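Local atomic coordinates of pectate lyase II (Xanthomonas campestris pv. campestris, PDB entry 2QY1), a protein that probably cleaves pectate, the acidic polysaccharide of plant cell walls, by beta-elimination, as other lyases of polysaccharide lyase family 1 do. Residues N169-Y174 and N199-V204; I218-F223 and A312-K317; N224-S229 and E247-P252; S243-N248 and N268-S273. The protein carries 2 engineered substitutions. One frame throughout, in Å; residues are numbered along the deposited sequence.

Interaction 1: residues N169-Y174 and N199-V204; sequences NYVYNY and NRFENV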
loop_
_atom_site.group_PDB
_atom_site.type_symbol
_atom_site.label_atom_id
_atom_site.label_comp_id
_atom_site.label_asym_id
_atom_site.label_seq_id
_atom_site.Cartn_x
_atom_site.Cartn_y
_atom_site.Cartn_z
ATOM N N ASN A 169 -6.248 -1.007 5.307
ATOM C CA ASN A 169 -6.460 -1.645 4.014
ATOM C C ASN A 169 -6.468 -3.168 4.117
ATOM O O ASN A 169 -5.869 -3.728 5.061
ATOM C CB ASN A 169 -5.396 -1.193 3.012
ATOM C CG ASN A 169 -5.500 0.283 2.678
ATOM O OD1 ASN A 169 -6.494 0.734 2.110
ATOM N ND2 ASN A 169 -4.470 1.043 3.031
ATOM N N TYR A 170 -7.136 -3.807 3.194
ATOM C CA TYR A 170 -7.185 -5.257 3.143
ATOM C C TYR A 170 -6.656 -5.700 1.786
ATOM O O TYR A 170 -7.279 -5.446 0.755
ATOM C CB TYR A 170 -8.623 -5.732 3.384
ATOM C CG TYR A 170 -8.858 -7.234 3.405
ATOM C CD1 TYR A 170 -7.811 -8.144 3.584
ATOM C CD2 TYR A 170 -10.152 -7.740 3.280
ATOM C CE1 TYR A 170 -8.052 -9.522 3.610
ATOM C CE2 TYR A 170 -10.400 -9.107 3.313
ATOM C CZ TYR A 170 -9.350 -9.991 3.479
ATOM O OH TYR A 170 -9.611 -11.343 3.509
ATOM N N VAL A 171 -5.486 -6.334 1.799
ATOM C CA VAL A 171 -4.863 -6.838 0.580
ATOM C C VAL A 171 -4.763 -8.354 0.673
ATOM O O VAL A 171 -4.105 -8.886 1.575
ATOM C CB VAL A 171 -3.457 -6.226 0.329
ATOM C CG1 VAL A 171 -2.914 -6.669 -1.031
ATOM C CG2 VAL A 171 -3.492 -4.697 0.418
ATOM N N TYR A 172 -5.424 -9.044 -0.253
ATOM C CA TYR A 172 -5.420 -10.508 -0.267
ATOM C C TYR A 172 -5.316 -11.078 -1.681
ATOM O O TYR A 172 -5.583 -10.377 -2.656
ATOM C CB TYR A 172 -6.642 -11.072 0.477
ATOM C CG TYR A 172 -7.974 -10.868 -0.214
ATOM C CD1 TYR A 172 -8.481 -11.831 -1.089
ATOM C CD2 TYR A 172 -8.738 -9.725 0.021
ATOM C CE1 TYR A 172 -9.705 -11.654 -1.721
ATOM C CE2 TYR A 172 -9.968 -9.543 -0.605
ATOM C CZ TYR A 172 -10.442 -10.506 -1.473
ATOM O OH TYR A 172 -11.655 -10.328 -2.095
ATOM N N ASN A 173 -4.921 -12.349 -1.777
ATOM C CA ASN A 173 -4.722 -13.024 -3.064
ATOM C C ASN A 173 -3.915 -12.146 -4.017
ATOM O O ASN A 173 -4.313 -11.905 -5.156
ATOM C CB ASN A 173 -6.067 -13.433 -3.679
ATOM C CG ASN A 173 -6.804 -14.470 -2.851
ATOM O OD1 ASN A 173 -6.248 -15.057 -1.922
ATOM N ND2 ASN A 173 -8.066 -14.703 -3.189
ATOM N N TYR A 174 -2.777 -11.665 -3.524
ATOM C CA TYR A 174 -1.995 -10.655 -4.217
ATOM C C TYR A 174 -0.517 -11.004 -4.125
ATOM O O TYR A 174 -0.027 -11.317 -3.044
ATOM C CB TYR A 174 -2.266 -9.277 -3.594
ATOM C CG TYR A 174 -2.260 -8.172 -4.610
ATOM C CD1 TYR A 174 -3.431 -7.807 -5.271
ATOM C CD2 TYR A 174 -1.080 -7.510 -4.938
ATOM C CE1 TYR A 174 -3.428 -6.804 -6.230
ATOM C CE2 TYR A 174 -1.069 -6.509 -5.889
ATOM C CZ TYR A 174 -2.243 -6.161 -6.534
ATOM O OH TYR A 174 -2.237 -5.166 -7.485
ATOM N N ASN A 199 -3.421 -2.561 8.750
ATOM C CA ASN A 199 -3.681 -3.229 7.481
ATOM C C ASN A 199 -3.806 -4.741 7.668
ATOM O O ASN A 199 -3.216 -5.316 8.588
ATOM C CB ASN A 199 -2.583 -2.923 6.453
ATOM C CG ASN A 199 -2.417 -1.439 6.188
ATOM O OD1 ASN A 199 -1.417 -0.832 6.569
ATOM N ND2 ASN A 199 -3.400 -0.848 5.538
ATOM N N ARG A 200 -4.584 -5.369 6.790
ATOM C CA ARG A 200 -4.734 -6.822 6.763
ATOM C C ARG A 200 -4.048 -7.367 5.517
ATOM O O ARG A 200 -4.455 -7.060 4.394
ATOM C CB ARG A 200 -6.215 -7.209 6.767
ATOM C CG ARG A 200 -6.476 -8.686 7.001
ATOM C CD ARG A 200 -7.963 -8.992 7.071
ATOM N NE ARG A 200 -8.207 -10.435 7.076
ATOM C CZ ARG A 200 -9.411 -11.004 7.056
ATOM N NH1 ARG A 200 -10.511 -10.261 7.032
ATOM N NH2 ARG A 200 -9.514 -12.327 7.062
ATOM N N PHE A 201 -2.999 -8.158 5.727
ATOM C CA PHE A 201 -2.246 -8.776 4.641
ATOM C C PHE A 201 -2.411 -10.287 4.730
ATOM O O PHE A 201 -1.839 -10.925 5.619
ATOM C CB PHE A 201 -0.758 -8.413 4.730
ATOM C CG PHE A 201 -0.479 -6.930 4.758
ATOM C CD1 PHE A 201 -0.821 -6.113 3.679
ATOM C CD2 PHE A 201 0.167 -6.354 5.852
ATOM C CE1 PHE A 201 -0.545 -4.738 3.702
ATOM C CE2 PHE A 201 0.455 -4.990 5.881
ATOM C CZ PHE A 201 0.097 -4.181 4.803
ATOM N N GLU A 202 -3.195 -10.862 3.820
ATOM C CA GLU A 202 -3.504 -12.290 3.897
ATOM C C GLU A 202 -3.479 -12.994 2.542
ATOM O O GLU A 202 -4.025 -12.493 1.562
ATOM C CB GLU A 202 -4.849 -12.509 4.593
ATOM C CG GLU A 202 -4.984 -13.884 5.223
ATOM C CD GLU A 202 -6.084 -13.967 6.263
ATOM O OE1 GLU A 202 -6.494 -15.099 6.582
ATOM O OE2 GLU A 202 -6.539 -12.915 6.762
ATOM N N ASN A 203 -2.853 -14.170 2.508
ATOM C CA ASN A 203 -2.657 -14.925 1.266
ATOM C C ASN A 203 -1.966 -14.064 0.208
ATOM O O ASN A 203 -2.497 -13.827 -0.879
ATOM C CB ASN A 203 -3.979 -15.515 0.755
ATOM C CG ASN A 203 -4.634 -16.445 1.763
ATOM O OD1 ASN A 203 -5.691 -16.134 2.317
ATOM N ND2 ASN A 203 -4.004 -17.589 2.015
ATOM N N VAL A 204 -0.782 -13.577 0.566
ATOM C CA VAL A 204 0.035 -12.740 -0.310
ATOM C C VAL A 204 1.441 -13.336 -0.382
ATOM O O VAL A 204 1.772 -14.223 0.406
ATOM C CB VAL A 204 0.084 -11.261 0.170
ATOM C CG1 VAL A 204 -1.307 -10.621 0.111
ATOM C CG2 VAL A 204 0.673 -11.145 1.579
HETATM O O HOH W 1 -7.617 -14.753 0.943
#
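R200 lays its side chain along one face of the Y170 ring, while Y172 CD2 sits against the opposite face. Guanidinium and ring planes differ by only 6°, with their centres 4.3 Å apart. R200 CD stands 3.8 Å from the ring centroid, a CH-pi contact over the face. With CG of R200 anti to its own N (chi1 -169°) and the chain extended as far as NE, the arginine runs beside the tyrosine until Y170 OH lies over the guanidinium centre. NE and NH2 of R200 both grip E202 OE2, NE at 3.0 Å; this side-on salt bridge should fix the rotation of the stacked group. In the close-knit backbone R200 N bonds to N169 O, V171 N to R200 O and E202 N to V171 O, at 2.7 to 3.1 Å. Past these the fit slackens. N173 N to E202 O is a weak bond of 3.5 Å, Y174 N to N203 O is weak too, and a water donates to OD1 of both N173 and N203 on the partly exposed side. Parallel strands in one-to-one register, N169 and N199 side by side and matching corners at N173 and N203 are characteristic of successive coils of a parallel beta-helix.

Interaction 2: residues I218-F223 and A312-K317; sequences IYNNYF and AQVKAK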
loop_
_atom_site.group_PDB
_atom_site.type_symbol
_atom_site.label_atom_id
_atom_site.label_comp_id
_atom_site.label_asym_id
_atom_site.label_seq_id
_atom_site.Cartn_x
_atom_site.Cartn_y
_atom_site.Cartn_z
ATOM N N ILE A 218 5.678 0.822 10.871
ATOM C CA ILE A 218 4.804 -0.291 10.517
ATOM C C ILE A 218 4.267 -0.901 11.812
ATOM O O ILE A 218 4.982 -1.630 12.498
ATOM C CB ILE A 218 5.575 -1.345 9.659
ATOM C CG1 ILE A 218 6.108 -0.698 8.372
ATOM C CG2 ILE A 218 4.696 -2.563 9.337
ATOM C CD1 ILE A 218 7.271 -1.448 7.718
ATOM N N TYR A 219 3.020 -0.580 12.159
ATOM C CA TYR A 219 2.452 -1.009 13.444
ATOM C C TYR A 219 1.011 -1.499 13.353
ATOM O O TYR A 219 0.254 -1.043 12.503
ATOM C CB TYR A 219 2.602 0.088 14.520
ATOM C CG TYR A 219 1.609 1.237 14.456
ATOM C CD1 TYR A 219 0.399 1.185 15.155
ATOM C CD2 TYR A 219 1.894 2.390 13.729
ATOM C CE1 TYR A 219 -0.516 2.244 15.100
ATOM C CE2 TYR A 219 0.995 3.456 13.676
ATOM C CZ TYR A 219 -0.206 3.375 14.365
ATOM O OH TYR A 219 -1.093 4.431 14.305
ATOM N N ASN A 220 0.645 -2.427 14.238
ATOM C CA ASN A 220 -0.727 -2.954 14.335
ATOM C C ASN A 220 -1.275 -3.573 13.046
ATOM O O ASN A 220 -2.490 -3.581 12.822
ATOM C CB ASN A 220 -1.700 -1.885 14.856
ATOM C CG ASN A 220 -1.509 -1.570 16.328
ATOM O OD1 ASN A 220 -0.867 -2.319 17.074
ATOM N ND2 ASN A 220 -2.079 -0.453 16.758
ATOM N N ASN A 221 -0.378 -4.085 12.205
ATOM C CA ASN A 221 -0.773 -4.818 11.003
ATOM C C ASN A 221 -0.869 -6.314 11.281
ATOM O O ASN A 221 -0.135 -6.849 12.115
ATOM C CB ASN A 221 0.206 -4.567 9.854
ATOM C CG ASN A 221 0.365 -3.098 9.530
ATOM O OD1 ASN A 221 -0.518 -2.482 8.935
ATOM N ND2 ASN A 221 1.502 -2.528 9.910
ATOM N N TYR A 222 -1.782 -6.979 10.580
ATOM C CA TYR A 222 -1.965 -8.421 10.717
ATOM C C TYR A 222 -1.487 -9.125 9.451
ATOM O O TYR A 222 -1.944 -8.816 8.346
ATOM C CB TYR A 222 -3.435 -8.750 11.029
ATOM C CG TYR A 222 -3.803 -10.221 10.943
ATOM C CD1 TYR A 222 -3.149 -11.176 11.728
ATOM C CD2 TYR A 222 -4.820 -10.655 10.091
ATOM C CE1 TYR A 222 -3.485 -12.522 11.649
ATOM C CE2 TYR A 222 -5.169 -12.004 10.009
ATOM C CZ TYR A 222 -4.499 -12.929 10.794
ATOM O OH TYR A 222 -4.835 -14.263 10.718
ATOM N N PHE A 223 -0.547 -10.054 9.631
ATOM C CA PHE A 223 0.026 -10.837 8.542
ATOM C C PHE A 223 -0.407 -12.288 8.707
ATOM O O PHE A 223 -0.286 -12.859 9.795
ATOM C CB PHE A 223 1.561 -10.782 8.568
ATOM C CG PHE A 223 2.141 -9.399 8.430
ATOM C CD1 PHE A 223 2.803 -9.025 7.262
ATOM C CD2 PHE A 223 2.063 -8.481 9.477
ATOM C CE1 PHE A 223 3.360 -7.750 7.128
ATOM C CE2 PHE A 223 2.615 -7.204 9.354
ATOM C CZ PHE A 223 3.263 -6.838 8.178
ATOM N N ALA A 312 -1.571 -8.629 20.748
ATOM C CA ALA A 312 -2.350 -9.871 20.744
ATOM C C ALA A 312 -3.775 -9.668 20.225
ATOM O O ALA A 312 -4.393 -10.601 19.710
ATOM C CB ALA A 312 -2.369 -10.497 22.135
ATOM N N GLN A 313 -4.279 -8.441 20.357
ATOM C CA GLN A 313 -5.636 -8.097 19.934
ATOM C C GLN A 313 -5.705 -7.627 18.477
ATOM O O GLN A 313 -6.798 -7.460 17.930
ATOM C CB GLN A 313 -6.224 -7.028 20.862
ATOM C CG GLN A 313 -6.397 -7.487 22.314
ATOM C CD GLN A 313 -6.816 -6.365 23.253
ATOM O OE1 GLN A 313 -6.486 -6.382 24.441
ATOM N NE2 GLN A 313 -7.544 -5.388 22.727
ATOM N N VAL A 314 -4.540 -7.434 17.858
ATOM C CA VAL A 314 -4.440 -6.907 16.487
ATOM C C VAL A 314 -5.144 -7.780 15.439
ATOM O O VAL A 314 -5.848 -7.258 14.576
ATOM C CB VAL A 314 -2.959 -6.614 16.088
ATOM C CG1 VAL A 314 -2.793 -6.472 14.573
ATOM C CG2 VAL A 314 -2.461 -5.364 16.795
ATOM N N LYS A 315 -4.966 -9.098 15.519
ATOM C CA LYS A 315 -5.635 -10.017 14.593
ATOM C C LYS A 315 -7.143 -9.767 14.546
ATOM O O LYS A 315 -7.699 -9.531 13.474
ATOM C CB LYS A 315 -5.344 -11.482 14.946
ATOM C CG LYS A 315 -6.117 -12.495 14.100
ATOM C CD LYS A 315 -5.640 -13.922 14.341
ATOM C CE LYS A 315 -6.497 -14.929 13.577
ATOM N NZ LYS A 315 -5.965 -16.324 13.677
ATOM N N ALA A 316 -7.790 -9.804 15.712
ATOM C CA ALA A 316 -9.236 -9.593 15.816
ATOM C C ALA A 316 -9.648 -8.182 15.397
ATOM O O ALA A 316 -10.609 -8.010 14.643
ATOM C CB ALA A 316 -9.720 -9.898 17.232
ATOM N N LYS A 317 -8.910 -7.183 15.881
ATOM C CA LYS A 317 -9.183 -5.780 15.567
ATOM C C LYS A 317 -9.106 -5.508 14.064
ATOM O O LYS A 317 -10.013 -4.896 13.497
ATOM C CB LYS A 317 -8.240 -4.855 16.360
ATOM C CG LYS A 317 -8.104 -3.408 15.853
ATOM C CD LYS A 317 -9.415 -2.611 15.859
ATOM C CE LYS A 317 -9.798 -2.105 17.237
ATOM N NZ LYS A 317 -11.097 -1.375 17.177
#
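On the outside of the parallel beta-helix, where the last helix of the chain (314-321) packs against a coil, V314 and K315 meet the corner at N220 and the start of strand 222-223. K315 lies lengthwise over one face of the Y222 ring. Its CG is 3.9 Å from the ring centroid and 24° off the normal, a CH-pi contact displaced toward the rim. With CG anti to the backbone N (chi1 175°) and the chain extended beyond it, K315 runs beside the tyrosine and brings CE to 3.4 Å from Y222 OH. V314 faces the corner itself: its CG1 is 3.4 Å from N220 O, 3.6 Å from N221 O and 4.3 Å from Y222 CB, while its side chain crosses that of N220 at about a right angle. No hydrogen bond joins the two segments. The polar ends of Y222 and K315 instead converge on E247 OE2, through a hydrogen bond from Y222 and a salt bridge from K315. Methylenes and methyls thus supply the packing, and the shared carboxylate, probably ionised, probably helps to fix both tips.

Interaction 3: residues N224-S229 and E247-P252; sequences NNVTTS and ENIKNP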
loop_
_atom_site.group_PDB
_atom_site.type_symbol
_atom_site.label_atom_id
_atom_site.label_comp_id
_atom_site.label_asym_id
_atom_site.label_seq_id
_atom_site.Cartn_x
_atom_site.Cartn_y
_atom_site.Cartn_z
ATOM N N ASN A 224 -0.908 -12.883 7.631
ATOM C CA ASN A 224 -1.274 -14.297 7.633
ATOM C C ASN A 224 -1.138 -14.882 6.239
ATOM O O ASN A 224 -1.654 -14.320 5.275
ATOM C CB ASN A 224 -2.699 -14.496 8.158
ATOM C CG ASN A 224 -3.065 -15.964 8.330
ATOM O OD1 ASN A 224 -4.161 -16.387 7.957
ATOM N ND2 ASN A 224 -2.150 -16.744 8.898
ATOM N N ASN A 225 -0.446 -16.016 6.148
ATOM C CA ASN A 225 -0.181 -16.684 4.872
ATOM C C ASN A 225 0.560 -15.781 3.881
ATOM O O ASN A 225 0.076 -15.482 2.784
ATOM C CB ASN A 225 -1.466 -17.294 4.291
ATOM C CG ASN A 225 -1.992 -18.447 5.133
ATOM O OD1 ASN A 225 -3.161 -18.466 5.527
ATOM N ND2 ASN A 225 -1.125 -19.404 5.429
ATOM N N VAL A 226 1.738 -15.338 4.311
ATOM C CA VAL A 226 2.658 -14.562 3.489
ATOM C C VAL A 226 3.802 -15.509 3.153
ATOM O O VAL A 226 4.566 -15.913 4.034
ATOM C CB VAL A 226 3.164 -13.305 4.236
ATOM C CG1 VAL A 226 4.017 -12.439 3.326
ATOM C CG2 VAL A 226 1.990 -12.501 4.805
ATOM N N THR A 227 3.907 -15.873 1.877
ATOM C CA THR A 227 4.614 -17.100 1.496
ATOM C C THR A 227 6.068 -16.959 1.026
ATOM O O THR A 227 6.807 -17.951 1.018
ATOM C CB THR A 227 3.804 -17.912 0.456
ATOM O OG1 THR A 227 3.476 -17.075 -0.659
ATOM C CG2 THR A 227 2.516 -18.451 1.080
ATOM N N THR A 228 6.483 -15.751 0.652
ATOM C CA THR A 228 7.857 -15.533 0.184
ATOM C C THR A 228 8.664 -14.700 1.177
ATOM O O THR A 228 9.726 -15.126 1.629
ATOM C CB THR A 228 7.897 -14.905 -1.242
ATOM O OG1 THR A 228 7.375 -15.843 -2.192
ATOM C CG2 THR A 228 9.319 -14.532 -1.649
ATOM N N SER A 229 8.158 -13.512 1.500
ATOM C CA SER A 229 8.785 -12.620 2.474
ATOM C C SER A 229 7.811 -11.521 2.878
ATOM O O SER A 229 6.925 -11.151 2.101
ATOM C CB SER A 229 10.072 -12.006 1.915
ATOM O OG SER A 229 9.821 -11.305 0.711
ATOM N N GLU A 247 1.674 -14.388 11.749
ATOM C CA GLU A 247 1.486 -15.848 11.750
ATOM C C GLU A 247 1.485 -16.395 10.327
ATOM O O GLU A 247 1.152 -15.672 9.383
ATOM C CB GLU A 247 0.212 -16.266 12.502
ATOM C CG GLU A 247 -1.096 -15.734 11.919
ATOM C CD GLU A 247 -2.318 -16.234 12.667
ATOM O OE1 GLU A 247 -2.170 -17.101 13.554
ATOM O OE2 GLU A 247 -3.433 -15.762 12.367
ATOM N N ASN A 248 1.856 -17.668 10.183
ATOM C CA ASN A 248 1.946 -18.326 8.875
ATOM C C ASN A 248 2.649 -17.435 7.845
ATOM O O ASN A 248 2.085 -17.090 6.806
ATOM C CB ASN A 248 0.556 -18.761 8.390
ATOM C CG ASN A 248 -0.168 -19.643 9.399
ATOM O OD1 ASN A 248 -1.281 -19.335 9.822
ATOM N ND2 ASN A 248 0.468 -20.739 9.793
ATOM N N ILE A 249 3.881 -17.050 8.160
ATOM C CA ILE A 249 4.627 -16.093 7.346
ATOM C C ILE A 249 6.085 -16.524 7.204
ATOM O O ILE A 249 6.728 -16.915 8.185
ATOM C CB ILE A 249 4.500 -14.628 7.902
ATOM C CG1 ILE A 249 5.364 -13.646 7.099
ATOM C CG2 ILE A 249 4.829 -14.566 9.397
ATOM C CD1 ILE A 249 4.943 -12.179 7.223
ATOM N N LYS A 250 6.583 -16.480 5.971
ATOM C CA LYS A 250 7.987 -16.754 5.689
ATOM C C LYS A 250 8.738 -15.431 5.613
ATOM O O LYS A 250 8.239 -14.467 5.032
ATOM C CB LYS A 250 8.136 -17.538 4.382
ATOM C CG LYS A 250 9.552 -18.016 4.102
ATOM C CD LYS A 250 9.608 -18.920 2.886
ATOM C CE LYS A 250 11.015 -19.444 2.670
ATOM N NZ LYS A 250 11.031 -20.571 1.697
ATOM N N ASN A 251 9.932 -15.397 6.205
ATOM C CA ASN A 251 10.754 -14.181 6.291
ATOM C C ASN A 251 9.944 -12.923 6.648
ATOM O O ASN A 251 9.888 -11.978 5.852
ATOM C CB ASN A 251 11.536 -13.963 4.986
ATOM C CG ASN A 251 12.292 -15.199 4.542
ATOM O OD1 ASN A 251 12.057 -15.726 3.453
ATOM N ND2 ASN A 251 13.207 -15.667 5.382
ATOM N N PRO A 252 9.301 -12.914 7.838
ATOM C CA PRO A 252 8.425 -11.799 8.211
ATOM C C PRO A 252 9.132 -10.449 8.274
ATOM O O PRO A 252 8.555 -9.430 7.886
ATOM C CB PRO A 252 7.897 -12.202 9.594
ATOM C CG PRO A 252 8.856 -13.222 10.099
ATOM C CD PRO A 252 9.343 -13.948 8.889
#
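N225 and N248 hold their amides side by side, the planes 10° apart. N248 CB lies over one face of the N225 amide, 3.5 Å from the atom modelled as N225 ND2, and N203 approaches N225 from the opposite side. The N224 amide is turned 52° from that of N248, and its modelled ND2 stands 2.9 Å from N248 OD1 and 3.4 Å from E247 CG. Past the corner, V226 and I249 run alongside each other: V226 CB is 3.6 Å from I249 CG1, and V226 CG2 3.8 Å from I249 CD1. I249 CG1, anti to its backbone nitrogen (chi1 176°), carries CD1 alongside V226. Two backbone bonds hold the register, V226 N to N248 O at 3.1 Å and K250 N to V226 O at 2.9 Å. Beyond them K250 stretches past the 227-228 turn, its CD 3.5 Å from T227 O. At N225 and N248 both phi and psi are positive, a left-handed conformation that asparagine adopts readily. A column of such residues turning the chain from one sheet to the next, with N203 one coil earlier, is typical of a corner of the parallel beta-helix.

Interaction 4: residues S243-N248 and N268-S273; sequences SNYFEN and NNYVGS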
loop_
_atom_site.group_PDB
_atom_site.type_symbol
_atom_site.label_atom_id
_atom_site.label_comp_id
_atom_site.label_asym_id
_atom_site.label_seq_id
_atom_site.Cartn_x
_atom_site.Cartn_y
_atom_site.Cartn_z
ATOM N N SER A 243 4.215 -3.730 17.484
ATOM C CA SER A 243 2.902 -4.297 17.827
ATOM C C SER A 243 2.098 -4.871 16.652
ATOM O O SER A 243 0.876 -4.706 16.582
ATOM C CB SER A 243 2.060 -3.266 18.594
ATOM O OG SER A 243 2.650 -2.960 19.845
ATOM N N ASN A 244 2.787 -5.540 15.733
ATOM C CA ASN A 244 2.122 -6.260 14.655
ATOM C C ASN A 244 1.754 -7.669 15.121
ATOM O O ASN A 244 2.199 -8.120 16.180
ATOM C CB ASN A 244 3.013 -6.319 13.404
ATOM C CG ASN A 244 3.439 -4.943 12.914
ATOM O OD1 ASN A 244 4.541 -4.480 13.207
ATOM N ND2 ASN A 244 2.565 -4.282 12.171
ATOM N N TYR A 245 0.932 -8.351 14.332
ATOM C CA TYR A 245 0.543 -9.732 14.600
ATOM C C TYR A 245 0.992 -10.577 13.411
ATOM O O TYR A 245 0.441 -10.452 12.315
ATOM C CB TYR A 245 -0.977 -9.817 14.783
ATOM C CG TYR A 245 -1.504 -11.100 15.400
ATOM C CD1 TYR A 245 -2.037 -11.101 16.690
ATOM C CD2 TYR A 245 -1.501 -12.302 14.689
ATOM C CE1 TYR A 245 -2.540 -12.266 17.260
ATOM C CE2 TYR A 245 -1.999 -13.474 15.252
ATOM C CZ TYR A 245 -2.517 -13.447 16.537
ATOM O OH TYR A 245 -3.008 -14.599 17.100
ATOM N N PHE A 246 2.003 -11.418 13.630
ATOM C CA PHE A 246 2.558 -12.277 12.582
ATOM C C PHE A 246 2.165 -13.738 12.803
ATOM O O PHE A 246 2.311 -14.262 13.909
ATOM C CB PHE A 246 4.090 -12.197 12.561
ATOM C CG PHE A 246 4.643 -10.835 12.244
ATOM C CD1 PHE A 246 5.060 -9.987 13.264
ATOM C CD2 PHE A 246 4.783 -10.411 10.920
ATOM C CE1 PHE A 246 5.590 -8.733 12.979
ATOM C CE2 PHE A 246 5.312 -9.158 10.626
ATOM C CZ PHE A 246 5.714 -8.315 11.657
ATOM N N GLU A 247 1.674 -14.388 11.749
ATOM C CA GLU A 247 1.486 -15.848 11.750
ATOM C C GLU A 247 1.485 -16.395 10.327
ATOM O O GLU A 247 1.152 -15.672 9.383
ATOM C CB GLU A 247 0.212 -16.266 12.502
ATOM C CG GLU A 247 -1.096 -15.734 11.919
ATOM C CD GLU A 247 -2.318 -16.234 12.667
ATOM O OE1 GLU A 247 -2.170 -17.101 13.554
ATOM O OE2 GLU A 247 -3.433 -15.762 12.367
ATOM N N ASN A 248 1.856 -17.668 10.183
ATOM C CA ASN A 248 1.946 -18.326 8.875
ATOM C C ASN A 248 2.649 -17.435 7.845
ATOM O O ASN A 248 2.085 -17.090 6.806
ATOM C CB ASN A 248 0.556 -18.761 8.390
ATOM C CG ASN A 248 -0.168 -19.643 9.399
ATOM O OD1 ASN A 248 -1.281 -19.335 9.822
ATOM N ND2 ASN A 248 0.468 -20.739 9.793
ATOM N N ASN A 268 7.438 -5.082 20.807
ATOM C CA ASN A 268 6.078 -5.540 21.140
ATOM C C ASN A 268 5.306 -6.292 20.051
ATOM O O ASN A 268 4.078 -6.361 20.098
ATOM C CB ASN A 268 5.228 -4.370 21.672
ATOM C CG ASN A 268 5.744 -3.816 22.987
ATOM O OD1 ASN A 268 6.379 -4.523 23.773
ATOM N ND2 ASN A 268 5.463 -2.542 23.238
ATOM N N ASN A 269 6.017 -6.864 19.084
ATOM C CA ASN A 269 5.369 -7.634 18.023
ATOM C C ASN A 269 4.857 -8.975 18.534
ATOM O O ASN A 269 5.562 -9.674 19.259
ATOM C CB ASN A 269 6.323 -7.846 16.843
ATOM C CG ASN A 269 6.697 -6.547 16.153
ATOM O OD1 ASN A 269 7.823 -6.070 16.279
ATOM N ND2 ASN A 269 5.749 -5.967 15.429
ATOM N N TYR A 270 3.621 -9.314 18.174
ATOM C CA TYR A 270 3.068 -10.630 18.477
ATOM C C TYR A 270 3.520 -11.613 17.406
ATOM O O TYR A 270 3.201 -11.451 16.226
ATOM C CB TYR A 270 1.536 -10.599 18.558
ATOM C CG TYR A 270 0.921 -11.930 18.958
ATOM C CD1 TYR A 270 0.523 -12.170 20.275
ATOM C CD2 TYR A 270 0.749 -12.954 18.023
ATOM C CE1 TYR A 270 -0.035 -13.394 20.650
ATOM C CE2 TYR A 270 0.199 -14.180 18.388
ATOM C CZ TYR A 270 -0.194 -14.391 19.700
ATOM O OH TYR A 270 -0.743 -15.601 20.057
ATOM N N VAL A 271 4.259 -12.632 17.832
ATOM C CA VAL A 271 4.772 -13.658 16.928
ATOM C C VAL A 271 4.033 -14.972 17.182
ATOM O O VAL A 271 4.249 -15.631 18.200
ATOM C CB VAL A 271 6.303 -13.847 17.101
ATOM C CG1 VAL A 271 6.857 -14.782 16.039
ATOM C CG2 VAL A 271 7.015 -12.501 17.043
ATOM N N GLY A 272 3.154 -15.341 16.257
ATOM C CA GLY A 272 2.334 -16.543 16.406
ATOM C C GLY A 272 2.994 -17.793 15.858
ATOM O O GLY A 272 4.223 -17.872 15.764
ATOM N N SER A 273 2.167 -18.772 15.501
ATOM C CA SER A 273 2.641 -20.031 14.935
ATOM C C SER A 273 2.896 -19.912 13.433
ATOM O O SER A 273 2.404 -18.987 12.779
ATOM C CB SER A 273 1.633 -21.150 15.214
ATOM O OG SER A 273 0.363 -20.834 14.665
HETATM O O HOH W 2 4.074 -0.913 21.341
HETATM O O HOH W 3 -0.689 -18.073 15.635
HETATM O O HOH W 4 0.074 -22.209 12.075
#
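Y270 can be traced atom by atom along Y245. Its CB starts 3.5 Å from N244 O, and CG is 3.8 Å from Y245 CD1. Farther along, Y270 CD2 lies 3.4 Å from Y245 CE1, over the centre of the Y245 ring, and Y270 CE2 is 3.4 Å from Y245 CZ. At the tip the two OH atoms are 3.9 Å apart. The result is an offset stack with centroids separated by 4.2 Å and planes at 12°; CG is anti to the backbone N in both Y270 (chi1 -176°) and Y245, which sets the rings side by side. The backbones beneath are parallel: Y270 N bonds to N244 O, F246 N to Y270 O, G272 N to F246 O at 2.7 Å, and N248 N to S273 O. Waters bridge both ends, one between S243 OG and N268 ND2, another donating to E247 OE1 and accepting from S273 N. On the inward side N269 stands beside N244, and F246 turns its ring edge to N269 and Y270 O. Within the fold, F246 stacks on F223 of strand 215-226 and meets W292, whereas Y245 touches V314 and K315 of helix 314-321 and Y270 touches A311 and A312 just before that helix.

Overall arrangement
From the N terminus, interaction 1 comes first and closes one short loop, pairing strand 164-174 with strand 193-202 a coil later. The chain then enters strand 215-226, whose Y222 O and N224 N appear to continue the backbone bonding from F201. Interaction 2 opens there at 218-223 and closes only at 312-317, so its long loop encloses the other two. Interaction 3 joins 224-229 to 247-252; interaction 4 opens at 243-248, before interaction 3 has closed, and ends at 268-273. These two overlap and share E247 and N248. Together the four contacts tie successive coils along the beta-helix and fasten the last helix to its outside.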